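Local coordinates for methyl-accepting chemotaxis protein, putative (Geobacter sulfurreducens, PDB 3OOV), which probably senses or relays a chemical signal in bacterial chemotaxis through a GAF domain, the part of the protein described here, whose natural ligand is not established, at residues V20-A25 with F51-G56; E35-L40 with G128-D133; V116-V121 with T148-A153. All coordinates share one frame; numbering follows the deposited sequence.

All three contacts belong to one GAF domain and meet on its central antiparallel sheet, where strands 48-55, 36-42, 125-133 and 115-122 lie in that order. Contact 2 pairs the two middle strands, its centre about 3 Å from that of the chain. Contact 1 and contact 3 each lay a helix on a strand flanking that pair, their centres about 8 and 9 Å from the centre of contact 2 and about 13 Å from each other. Val55 N to Val37 O (2.9 Å) joins contact 1 to contact 2, and Val132 N to Val116 O (2.8 Å) joins contact 2 to contact 3. Glycerol lies against Asn38, Ala131 and Asp133.

Contact 1 (V20-A25 with F51-G56); sequences VLRLCA and FVAAVG
Ala25 sets its single methyl between two side chains of the strand, CB lying 3.8 Å from Val55 CG2 and 4.1 Å from Ala53 CB. Methyl against methyl at this range brings helix and strand close, and Ala53 CB is met from a second direction by Arg22 CG at 3.9 Å, the aliphatic start of the arginine serving as an apolar wall. One turn back along the helix from Ala25, Leu21 reaches Val52: CD1 and CB both touch the one branch CG1, at 3.9 Å from CD1. That branch stands anti to the Val52 backbone N (chi1 173°). Successive residues Val52 and Ala53 can both face the helix because they form a classic beta bulge opposite Ile39 of the neighbouring strand. This is helix-on-sheet packing of the GAF domain, helix 17-31 lying on a face of the central sheet; its segment 20-25 runs at 23° to strand segment 51-55, N-to-C directions nearly aligned. Between the two segments, a water bridge at the margin supplies the polar link. Bent at chi3 (-52°), the Arg22 chain brings NH1 to a water at 2.6 Å, which lies in the guanidinium plane and donates in turn to Val52 O at 2.8 Å. Further out, Leu21 also packs on Met41 and Ala25 on Val37, while Ala156 of helix 143-167 backs Leu21 and Cys24 in the next layer.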
ATOM      1  N   VAL A  20       1.736  25.593   2.546  1.00 22.68           N
ATOM      2  CA  VAL A  20       0.772  24.626   2.995  1.00 22.49           C
ATOM      3  C   VAL A  20       1.482  23.293   3.287  1.00 22.56           C
ATOM      4  O   VAL A  20       1.099  22.570   4.200  1.00 23.82           O
ATOM      5  CB  VAL A  20      -0.261  24.382   1.928  1.00 21.67           C
ATOM      6  CG1 VAL A  20      -1.025  23.051   2.140  1.00 21.24           C
ATOM      7  CG2 VAL A  20      -1.247  25.592   1.847  1.00 25.26           C
ATOM      8  N   LEU A  21       2.485  22.977   2.479  1.00 21.55           N
ATOM      9  CA  LEU A  21       3.264  21.770   2.638  1.00 21.92           C
ATOM     10  C   LEU A  21       4.109  21.910   3.921  1.00 22.14           C
ATOM     11  O   LEU A  21       4.083  21.011   4.752  1.00 20.51           O
ATOM     12  CB  LEU A  21       4.131  21.546   1.404  1.00 20.67           C
ATOM     13  CG  LEU A  21       3.228  21.243   0.193  1.00 20.89           C
ATOM     14  CD1 LEU A  21       4.062  21.065  -1.058  1.00 11.38           C
ATOM     15  CD2 LEU A  21       2.334  19.986   0.388  1.00 16.43           C
ATOM     16  N   ARG A  22       4.748  23.063   4.106  1.00 22.05           N
ATOM     17  CA  ARG A  22       5.503  23.268   5.318  1.00 25.51           C
ATOM     18  C   ARG A  22       4.643  23.102   6.596  1.00 25.75           C
ATOM     19  O   ARG A  22       5.031  22.380   7.528  1.00 26.01           O
ATOM     20  CB  ARG A  22       6.325  24.567   5.278  1.00 24.76           C
ATOM     21  CG  ARG A  22       7.530  24.499   4.329  1.00 26.20           C
ATOM     22  CD  ARG A  22       8.463  25.724   4.460  1.00 31.94           C
ATOM     23  NE  ARG A  22       7.709  26.973   4.345  1.00 35.70           N
ATOM     24  CZ  ARG A  22       7.556  27.699   3.226  1.00 39.38           C
ATOM     25  NH1 ARG A  22       8.130  27.355   2.071  1.00 37.31           N
ATOM     26  NH2 ARG A  22       6.813  28.799   3.270  1.00 40.83           N
ATOM     27  N   LEU A  23       3.449  23.663   6.581  1.00 26.31           N
ATOM     28  CA  LEU A  23       2.495  23.559   7.696  1.00 26.00           C
ATOM     29  C   LEU A  23       1.971  22.161   7.911  1.00 25.62           C
ATOM     30  O   LEU A  23       1.759  21.733   9.075  1.00 25.74           O
ATOM     31  CB  LEU A  23       1.286  24.445   7.447  1.00 25.84           C
ATOM     32  CG  LEU A  23       1.420  25.953   7.600  1.00 28.59           C
ATOM     33  CD1 LEU A  23       0.246  26.657   6.823  1.00 27.00           C
ATOM     34  CD2 LEU A  23       1.427  26.365   9.141  1.00 25.98           C
ATOM     35  N   CYS A  24       1.728  21.430   6.818  1.00 23.66           N
ATOM     36  CA  CYS A  24       1.457  20.012   6.970  1.00 22.88           C
ATOM     37  C   CYS A  24       2.593  19.267   7.698  1.00 21.48           C
ATOM     38  O   CYS A  24       2.325  18.362   8.509  1.00 21.59           O
ATOM     39  CB  CYS A  24       1.249  19.337   5.615  1.00 23.51           C
ATOM     40  SG  CYS A  24      -0.368  19.638   4.930  1.00 25.95           S
ATOM     41  N   ALA A  25       3.827  19.588   7.361  1.00 19.03           N
ATOM     42  CA  ALA A  25       4.956  18.864   7.891  1.00 21.07           C
ATOM     43  C   ALA A  25       5.130  19.304   9.368  1.00 22.68           C
ATOM     44  O   ALA A  25       5.300  18.473  10.269  1.00 22.53           O
ATOM     45  CB  ALA A  25       6.167  19.151   7.095  1.00 20.91           C
ATOM     46  N   PHE A  51      12.550  19.152  -3.328  1.00 14.94           N
ATOM     47  CA  PHE A  51      12.405  18.888  -1.915  1.00 14.35           C
ATOM     48  C   PHE A  51      11.835  20.177  -1.295  1.00 14.25           C
ATOM     49  O   PHE A  51      12.517  21.164  -1.254  1.00 14.30           O
ATOM     50  CB  PHE A  51      13.783  18.526  -1.367  1.00 13.31           C
ATOM     51  CG  PHE A  51      13.787  17.602  -0.118  1.00 12.24           C
ATOM     52  CD1 PHE A  51      14.820  16.684   0.060  1.00 13.86           C
ATOM     53  CD2 PHE A  51      12.810  17.706   0.884  1.00 12.04           C
ATOM     54  CE1 PHE A  51      14.854  15.826   1.203  1.00 15.75           C
ATOM     55  CE2 PHE A  51      12.842  16.868   2.017  1.00 14.87           C
ATOM     56  CZ  PHE A  51      13.864  15.983   2.209  1.00 13.19           C
ATOM     57  N   VAL A  52      10.602  20.157  -0.823  1.00 15.12           N
ATOM     58  CA  VAL A  52       9.875  21.365  -0.396  1.00 16.98           C
ATOM     59  C   VAL A  52       9.864  21.603   1.123  1.00 18.14           C
ATOM     60  O   VAL A  52      10.055  22.751   1.602  1.00 18.67           O
ATOM     61  CB  VAL A  52       8.413  21.344  -0.959  1.00 18.75           C
ATOM     62  CG1 VAL A  52       7.577  22.525  -0.388  1.00 20.79           C
ATOM     63  CG2 VAL A  52       8.450  21.412  -2.486  1.00 16.92           C
ATOM     64  N   ALA A  53       9.645  20.529   1.886  1.00 17.88           N
ATOM     65  CA  ALA A  53       9.634  20.581   3.341  1.00 17.61           C
ATOM     66  C   ALA A  53      10.389  19.406   3.921  1.00 19.29           C
ATOM     67  O   ALA A  53      10.353  18.291   3.397  1.00 18.97           O
ATOM     68  CB  ALA A  53       8.210  20.655   3.892  1.00 17.46           C
ATOM     69  N   ALA A  54      11.141  19.699   4.986  1.00 20.54           N
ATOM     70  CA  ALA A  54      11.907  18.715   5.762  1.00 21.47           C
ATOM     71  C   ALA A  54      11.811  19.211   7.169  1.00 22.55           C
ATOM     72  O   ALA A  54      12.298  20.286   7.500  1.00 26.19           O
ATOM     73  CB  ALA A  54      13.318  18.644   5.335  1.00 19.05           C
ATOM     74  N   VAL A  55      11.068  18.520   7.978  1.00 21.87           N
ATOM     75  CA  VAL A  55      11.042  18.853   9.371  1.00 21.11           C
ATOM     76  C   VAL A  55      11.742  17.677  10.102  1.00 19.07           C
ATOM     77  O   VAL A  55      11.680  16.483   9.659  1.00 17.78           O
ATOM     78  CB  VAL A  55       9.576  19.163   9.762  1.00 22.15           C
ATOM     79  CG1 VAL A  55       9.450  19.411  11.177  1.00 24.53           C
ATOM     80  CG2 VAL A  55       9.127  20.455   9.058  1.00 22.28           C
ATOM     81  N   GLY A  56      12.471  18.007  11.161  1.00 17.05           N
ATOM     82  CA  GLY A  56      13.101  17.004  12.019  1.00 15.55           C
ATOM     83  C   GLY A  56      14.528  16.649  11.656  1.00 15.23           C
ATOM     84  O   GLY A  56      15.200  15.925  12.410  1.00 15.11           O
TER
HETATM   85  O   HOH W   1       9.515  25.439   1.001  1.00 31.85           O

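Contact 2 (E35-L40 with G128-D133); sequences ERVNIL and GVFAVD. With GOL (glycerol), chain C.
Arg36 and Asp133 open a run of backbone hydrogen bonds that continues through Asn38 with Ala131 and Leu40 with Val129. Each of these antiparallel pairs exchanges two bonds. Ala131 N to Asn38 O is 2.8 Å, and Asp133 N to Arg36 O is 3.1 Å. In the non-hydrogen-bonded pairs between them, CA-H groups approach carbonyls, as Phe130 CA does Asn38 O at 3.3 Å.

Apolar packing divides between the faces. On the side turned to helix 17-31, Ile39 runs beside Phe130, pointing the same way, and its CG1 sits over the middle of the ring, 4.0 Å from the centroid and 10° off the normal, a CH-pi contact. The terminal CD1 extends over the same face to CE2 and CZ. Val37 CG2 meets Val132 CG1 on this side, and on the reverse side Leu40 CD1 packs against Val129 CG2.

Polar side chains gather on that reverse side. Arg36 crosses Asp133 with its methylenes against the carboxylate, while its NE turns back to Glu35 OE2 in a nearly straight hydrogen bond (2.8 Å, 171°) that is part of a salt bridge. Glycerol O3 donates to Asp133 OD2 at 2.6 Å and accepts a weak bond from Asn38 ND2. The glycerol is also hydrogen-bonded to Ala109 O, Leu110 O and Ser112 N. Arg135 also pairs with Asp133 OD2, which probably favours the charged carboxylate. One face of this central GAF strand pair is therefore apolar, while its reverse offers a donor and an acceptor to a small polyol, consistent with a pocket there, although glycerol probably came from the crystallisation liquor.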
ATOM      1  N   GLU A  35       8.921  12.079  13.802  1.00 13.73           N
ATOM      2  CA  GLU A  35      10.237  12.630  14.008  1.00 14.23           C
ATOM      3  C   GLU A  35      10.788  13.319  12.719  1.00 14.24           C
ATOM      4  O   GLU A  35      11.355  14.384  12.802  1.00 15.73           O
ATOM      5  CB  GLU A  35      11.137  11.435  14.398  1.00 13.99           C
ATOM      6  CG  GLU A  35      12.473  11.844  14.891  1.00 19.36           C
ATOM      7  CD  GLU A  35      13.595  10.754  14.700  1.00 24.41           C
ATOM      8  OE1 GLU A  35      13.313   9.576  15.150  1.00 15.12           O
ATOM      9  OE2 GLU A  35      14.738  11.133  14.142  1.00 17.52           O
ATOM     10  N   ARG A  36      10.640  12.691  11.548  1.00 12.21           N
ATOM     11  CA  ARG A  36      11.103  13.235  10.284  1.00 12.94           C
ATOM     12  C   ARG A  36       9.957  13.221   9.276  1.00 12.44           C
ATOM     13  O   ARG A  36       9.316  12.187   9.080  1.00 14.36           O
ATOM     14  CB  ARG A  36      12.259  12.385   9.739  1.00 11.17           C
ATOM     15  CG  ARG A  36      13.253  12.024  10.747  1.00 15.43           C
ATOM     16  CD  ARG A  36      14.391  13.008  10.873  1.00 13.93           C
ATOM     17  NE  ARG A  36      15.398  12.514  11.812  1.00 14.51           N
ATOM     18  CZ  ARG A  36      16.734  12.626  11.647  1.00 17.41           C
ATOM     19  NH1 ARG A  36      17.259  13.196  10.551  1.00 14.25           N
ATOM     20  NH2 ARG A  36      17.567  12.143  12.578  1.00 13.80           N
ATOM     21  N   VAL A  37       9.659  14.376   8.703  1.00 12.29           N
ATOM     22  CA  VAL A  37       8.560  14.532   7.774  1.00 12.48           C
ATOM     23  C   VAL A  37       9.127  15.279   6.591  1.00 12.81           C
ATOM     24  O   VAL A  37       9.555  16.452   6.709  1.00 12.90           O
ATOM     25  CB  VAL A  37       7.340  15.264   8.347  1.00 12.70           C
ATOM     26  CG1 VAL A  37       6.224  15.423   7.260  1.00  8.36           C
ATOM     27  CG2 VAL A  37       6.790  14.467   9.568  1.00 13.65           C
ATOM     28  N   ASN A  38       9.180  14.545   5.495  1.00 10.54           N
ATOM     29  CA  ASN A  38       9.781  15.030   4.258  1.00 12.66           C
ATOM     30  C   ASN A  38       8.679  15.135   3.194  1.00 12.83           C
ATOM     31  O   ASN A  38       7.819  14.222   3.047  1.00 14.69           O
ATOM     32  CB  ASN A  38      10.970  14.168   3.808  1.00 10.24           C
ATOM     33  CG  ASN A  38      12.073  14.109   4.874  1.00 12.74           C
ATOM     34  OD1 ASN A  38      12.654  15.152   5.263  1.00 14.30           O
ATOM     35  ND2 ASN A  38      12.334  12.887   5.406  1.00 10.18           N
ATOM     36  N   ILE A  39       8.629  16.275   2.525  1.00 12.31           N
ATOM     37  CA  ILE A  39       7.636  16.437   1.452  1.00 12.17           C
ATOM     38  C   ILE A  39       8.309  16.908   0.161  1.00 12.87           C
ATOM     39  O   ILE A  39       9.006  17.916   0.154  1.00 12.44           O
ATOM     40  CB  ILE A  39       6.501  17.400   1.838  1.00 12.40           C
ATOM     41  CG1 ILE A  39       5.877  16.987   3.150  1.00 11.45           C
ATOM     42  CG2 ILE A  39       5.402  17.493   0.672  1.00  8.99           C
ATOM     43  CD1 ILE A  39       4.851  18.065   3.699  1.00 15.46           C
ATOM     44  N   LEU A  40       8.119  16.141  -0.909  1.00 12.73           N
ATOM     45  CA  LEU A  40       8.748  16.386  -2.205  1.00 13.35           C
ATOM     46  C   LEU A  40       7.652  16.492  -3.242  1.00 14.11           C
ATOM     47  O   LEU A  40       6.681  15.703  -3.190  1.00 15.51           O
ATOM     48  CB  LEU A  40       9.694  15.266  -2.576  1.00 11.64           C
ATOM     49  CG  LEU A  40      10.814  15.070  -1.495  1.00 16.12           C
ATOM     50  CD1 LEU A  40      10.440  13.915  -0.566  1.00 15.60           C
ATOM     51  CD2 LEU A  40      12.216  14.813  -2.073  1.00 17.27           C
ATOM     52  N   GLY A 128       3.275  14.413  -5.821  1.00 14.79           N
ATOM     53  CA  GLY A 128       4.433  14.485  -4.923  1.00 13.71           C
ATOM     54  C   GLY A 128       4.286  13.384  -3.872  1.00 14.24           C
ATOM     55  O   GLY A 128       3.411  12.569  -4.030  1.00 14.45           O
ATOM     56  N   VAL A 129       5.087  13.406  -2.798  1.00 13.31           N
ATOM     57  CA  VAL A 129       5.107  12.394  -1.745  1.00 12.89           C
ATOM     58  C   VAL A 129       5.355  12.984  -0.348  1.00 13.83           C
ATOM     59  O   VAL A 129       6.095  13.994  -0.173  1.00 13.30           O
ATOM     60  CB  VAL A 129       6.168  11.201  -2.020  1.00 13.74           C
ATOM     61  CG1 VAL A 129       5.915  10.467  -3.346  1.00 11.56           C
ATOM     62  CG2 VAL A 129       7.605  11.694  -2.030  1.00 13.42           C
ATOM     63  N   PHE A 130       4.756  12.337   0.660  1.00 13.43           N
ATOM     64  CA  PHE A 130       5.241  12.446   2.045  1.00 12.90           C
ATOM     65  C   PHE A 130       6.144  11.267   2.302  1.00 12.71           C
ATOM     66  O   PHE A 130       5.774  10.145   2.016  1.00 13.63           O
ATOM     67  CB  PHE A 130       4.082  12.339   3.012  1.00 13.83           C
ATOM     68  CG  PHE A 130       3.331  13.581   3.187  1.00 15.80           C
ATOM     69  CD1 PHE A 130       2.639  14.158   2.118  1.00 13.96           C
ATOM     70  CD2 PHE A 130       3.268  14.185   4.447  1.00 16.72           C
ATOM     71  CE1 PHE A 130       1.883  15.340   2.287  1.00 18.50           C
ATOM     72  CE2 PHE A 130       2.526  15.364   4.644  1.00 17.92           C
ATOM     73  CZ  PHE A 130       1.811  15.954   3.569  1.00 17.57           C
ATOM     74  N   ALA A 131       7.348  11.501   2.819  1.00 12.34           N
ATOM     75  CA  ALA A 131       8.213  10.400   3.284  1.00 10.54           C
ATOM     76  C   ALA A 131       8.382  10.665   4.792  1.00 11.95           C
ATOM     77  O   ALA A 131       8.886  11.719   5.182  1.00 12.39           O
ATOM     78  CB  ALA A 131       9.588  10.476   2.556  1.00  9.95           C
ATOM     79  N   VAL A 132       7.999   9.708   5.635  1.00 13.05           N
ATOM     80  CA  VAL A 132       7.917   9.917   7.075  1.00 12.12           C
ATOM     81  C   VAL A 132       8.670   8.772   7.801  1.00 13.29           C
ATOM     82  O   VAL A 132       8.633   7.601   7.353  1.00 12.05           O
ATOM     83  CB  VAL A 132       6.469  10.024   7.610  1.00 12.54           C
ATOM     84  CG1 VAL A 132       6.435  10.284   9.174  1.00 11.52           C
ATOM     85  CG2 VAL A 132       5.686  11.168   6.945  1.00  8.92           C
ATOM     86  N   ASP A 133       9.410   9.129   8.865  1.00 12.58           N
ATOM     87  CA  ASP A 133      10.091   8.132   9.684  1.00 14.30           C
ATOM     88  C   ASP A 133      10.253   8.560  11.142  1.00 15.49           C
ATOM     89  O   ASP A 133      10.207   9.758  11.457  1.00 13.36           O
ATOM     90  CB  ASP A 133      11.426   7.676   9.078  1.00 13.40           C
ATOM     91  CG  ASP A 133      12.524   8.691   9.274  1.00 17.29           C
ATOM     92  OD1 ASP A 133      13.035   8.738  10.427  1.00 18.21           O
ATOM     93  OD2 ASP A 133      12.858   9.480   8.315  1.00 16.47           O
TER
HETATM   94  C1  GOL C 167      12.963   7.647   3.732  1.00 23.56           C
HETATM   95  O1  GOL C 167      13.663   7.904   2.541  1.00 18.53           O
HETATM   96  C2  GOL C 167      13.007   8.952   4.502  1.00 24.34           C
HETATM   97  O2  GOL C 167      14.271   9.025   5.180  1.00 28.15           O
HETATM   98  C3  GOL C 167      11.851   8.876   5.469  1.00 23.48           C
HETATM   99  O3  GOL C 167      11.646  10.113   6.120  1.00 18.52           O

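Contact 3 (V116-V121 with T148-A153); sequences VICPIV and TIKLFA
Cys118 points from the strand toward the helix, and its side chain can be followed through two atoms. CB rests on Ile149 CG2 at 3.7 Å, the nearest side-chain approach of this pair. From there SG, anti to the backbone N (chi1 171°), runs on along the helix to the gap between two of its residues, lying 3.9 Å from Ala153 CB and equally far from Lys150 CG. CB and SG together touch Ile149, Lys150 and Ala153, residues i, i+1 and i+4 of the helix. Around them the packing continues in both directions. Ile149 sends its other branch toward the start of the strand, where its side chain crosses that of Val116 at a slant, Ile149 CD1 touching Val116 CG1 at 4.0 Å. Ala153 CB, besides meeting the sulfur, approaches Pro119 O at 3.8 Å and stands 4.3 Å from Ile120 CG1. Lys150 gives the contact only its aliphatic root, for the chain bends at chi3 and NZ forms a salt bridge with Asp143 of the second subunit, carrying this edge of the helix into the dimer interface. Val132 of the adjacent strand backs Ile149. With the segment axes 8.4 Å apart and inclined by 26°, Cys118 and Ala153 in the middle and Val116, Ile149 and Ile120 toward the ends make the helix-on-sheet packing of a GAF domain, here between long helix 143-167 and strand 115-122.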
ATOM      1  N   VAL A 116       7.652   5.193   6.000  1.00 12.56           N
ATOM      2  CA  VAL A 116       6.464   5.182   5.109  1.00 11.97           C
ATOM      3  C   VAL A 116       6.562   6.279   4.061  1.00 12.88           C
ATOM      4  O   VAL A 116       6.899   7.493   4.383  1.00 12.70           O
ATOM      5  CB  VAL A 116       5.225   5.529   5.963  1.00 13.34           C
ATOM      6  CG1 VAL A 116       3.986   5.866   5.094  1.00 14.38           C
ATOM      7  CG2 VAL A 116       4.904   4.312   6.985  1.00 10.72           C
ATOM      8  N   ILE A 117       6.286   5.902   2.820  1.00 13.33           N
ATOM      9  CA  ILE A 117       6.125   6.895   1.706  1.00 13.08           C
ATOM     10  C   ILE A 117       4.671   6.834   1.262  1.00 13.96           C
ATOM     11  O   ILE A 117       4.116   5.750   1.003  1.00 12.46           O
ATOM     12  CB  ILE A 117       6.972   6.581   0.470  1.00 11.91           C
ATOM     13  CG1 ILE A 117       8.354   5.965   0.803  1.00 12.83           C
ATOM     14  CG2 ILE A 117       6.993   7.832  -0.467  1.00 10.25           C
ATOM     15  CD1 ILE A 117       9.382   6.980   1.584  1.00 10.56           C
ATOM     16  N   CYS A 118       4.079   8.008   1.151  1.00 14.04           N
ATOM     17  CA  CYS A 118       2.661   8.140   0.902  1.00 14.75           C
ATOM     18  C   CYS A 118       2.490   9.161  -0.255  1.00 14.55           C
ATOM     19  O   CYS A 118       3.083  10.217  -0.211  1.00 16.19           O
ATOM     20  CB  CYS A 118       1.960   8.587   2.167  1.00 12.53           C
ATOM     21  SG  CYS A 118       0.241   9.008   1.845  1.00 19.26           S
ATOM     22  N   PRO A 119       1.763   8.801  -1.313  1.00 15.18           N
ATOM     23  CA  PRO A 119       1.690   9.683  -2.498  1.00 14.92           C
ATOM     24  C   PRO A 119       0.739  10.829  -2.183  1.00 16.21           C
ATOM     25  O   PRO A 119      -0.165  10.652  -1.372  1.00 16.06           O
ATOM     26  CB  PRO A 119       1.073   8.778  -3.578  1.00 15.09           C
ATOM     27  CG  PRO A 119       0.105   7.799  -2.733  1.00 14.41           C
ATOM     28  CD  PRO A 119       0.901   7.595  -1.430  1.00 15.73           C
ATOM     29  N   ILE A 120       0.970  12.001  -2.764  1.00 15.18           N
ATOM     30  CA  ILE A 120      -0.016  13.081  -2.700  1.00 15.97           C
ATOM     31  C   ILE A 120      -0.740  13.004  -4.047  1.00 17.18           C
ATOM     32  O   ILE A 120      -0.116  13.084  -5.090  1.00 14.87           O
ATOM     33  CB  ILE A 120       0.683  14.446  -2.541  1.00 15.29           C
ATOM     34  CG1 ILE A 120       1.490  14.460  -1.195  1.00 13.96           C
ATOM     35  CG2 ILE A 120      -0.400  15.608  -2.649  1.00 15.80           C
ATOM     36  CD1 ILE A 120       2.617  15.505  -1.154  1.00  6.43           C
ATOM     37  N   VAL A 121      -2.045  12.795  -4.039  1.00 19.22           N
ATOM     38  CA  VAL A 121      -2.704  12.414  -5.281  1.00 21.21           C
ATOM     39  C   VAL A 121      -3.746  13.447  -5.557  1.00 24.24           C
ATOM     40  O   VAL A 121      -4.582  13.779  -4.690  1.00 24.19           O
ATOM     41  CB  VAL A 121      -3.351  10.974  -5.224  1.00 21.97           C
ATOM     42  CG1 VAL A 121      -4.142  10.665  -6.526  1.00 23.15           C
ATOM     43  CG2 VAL A 121      -2.272   9.874  -4.994  1.00 21.51           C
ATOM     44  N   THR A 148      -2.802   8.273   9.577  1.00 25.13           N
ATOM     45  CA  THR A 148      -2.604   9.674   9.938  1.00 24.60           C
ATOM     46  C   THR A 148      -1.863  10.488   8.834  1.00 23.48           C
ATOM     47  O   THR A 148      -2.140  11.666   8.622  1.00 22.52           O
ATOM     48  CB  THR A 148      -1.876   9.802  11.241  1.00 24.35           C
ATOM     49  OG1 THR A 148      -2.807   9.563  12.300  1.00 30.54           O
ATOM     50  CG2 THR A 148      -1.356  11.206  11.411  1.00 22.00           C
ATOM     51  N   ILE A 149      -0.915   9.835   8.179  1.00 22.65           N
ATOM     52  CA  ILE A 149      -0.077  10.453   7.158  1.00 22.23           C
ATOM     53  C   ILE A 149      -0.946  10.686   5.905  1.00 23.09           C
ATOM     54  O   ILE A 149      -0.930  11.790   5.360  1.00 23.61           O
ATOM     55  CB  ILE A 149       1.199   9.568   6.905  1.00 21.48           C
ATOM     56  CG1 ILE A 149       2.138   9.638   8.129  1.00 18.85           C
ATOM     57  CG2 ILE A 149       1.980   9.938   5.573  1.00 18.02           C
ATOM     58  CD1 ILE A 149       3.163   8.416   8.083  1.00 18.06           C
ATOM     59  N   LYS A 150      -1.728   9.668   5.523  1.00 22.67           N
ATOM     60  CA  LYS A 150      -2.767   9.749   4.466  1.00 24.50           C
ATOM     61  C   LYS A 150      -3.738  10.864   4.675  1.00 25.26           C
ATOM     62  O   LYS A 150      -4.139  11.512   3.711  1.00 26.75           O
ATOM     63  CB  LYS A 150      -3.566   8.450   4.321  1.00 23.21           C
ATOM     64  CG  LYS A 150      -2.841   7.405   3.607  1.00 25.38           C
ATOM     65  CD  LYS A 150      -3.701   6.152   3.412  1.00 27.30           C
ATOM     66  CE  LYS A 150      -4.554   6.240   2.137  1.00 34.10           C
ATOM     67  NZ  LYS A 150      -5.130   4.858   1.842  1.00 37.13           N
ATOM     68  N   LEU A 151      -4.085  11.130   5.935  1.00 25.18           N
ATOM     69  CA  LEU A 151      -4.945  12.260   6.235  1.00 24.82           C
ATOM     70  C   LEU A 151      -4.279  13.571   5.872  1.00 24.60           C
ATOM     71  O   LEU A 151      -4.966  14.479   5.356  1.00 26.98           O
ATOM     72  CB  LEU A 151      -5.313  12.271   7.714  1.00 24.74           C
ATOM     73  CG  LEU A 151      -6.385  13.168   8.339  1.00 27.37           C
ATOM     74  CD1 LEU A 151      -7.823  12.864   7.847  1.00 26.01           C
ATOM     75  CD2 LEU A 151      -6.284  12.910   9.836  1.00 26.73           C
ATOM     76  N   PHE A 152      -2.988  13.733   6.189  1.00 21.98           N
ATOM     77  CA  PHE A 152      -2.290  15.003   5.880  1.00 20.21           C
ATOM     78  C   PHE A 152      -1.977  15.159   4.392  1.00 19.89           C
ATOM     79  O   PHE A 152      -1.950  16.292   3.894  1.00 18.41           O
ATOM     80  CB  PHE A 152      -0.985  15.196   6.700  1.00 20.47           C
ATOM     81  CG  PHE A 152      -1.232  15.712   8.109  1.00 20.26           C
ATOM     82  CD1 PHE A 152      -0.825  16.958   8.472  1.00 18.66           C
ATOM     83  CD2 PHE A 152      -1.845  14.894   9.065  1.00 19.07           C
ATOM     84  CE1 PHE A 152      -1.073  17.452   9.778  1.00 23.29           C
ATOM     85  CE2 PHE A 152      -2.093  15.364  10.333  1.00 23.06           C
ATOM     86  CZ  PHE A 152      -1.694  16.649  10.695  1.00 18.44           C
ATOM     87  N   ALA A 153      -1.689  14.035   3.711  1.00 19.37           N
ATOM     88  CA  ALA A 153      -1.553  14.018   2.240  1.00 19.98           C
ATOM     89  C   ALA A 153      -2.870  14.476   1.585  1.00 22.83           C
ATOM     90  O   ALA A 153      -2.837  15.307   0.648  1.00 22.89           O
ATOM     91  CB  ALA A 153      -1.122  12.653   1.710  1.00 17.09           C
TER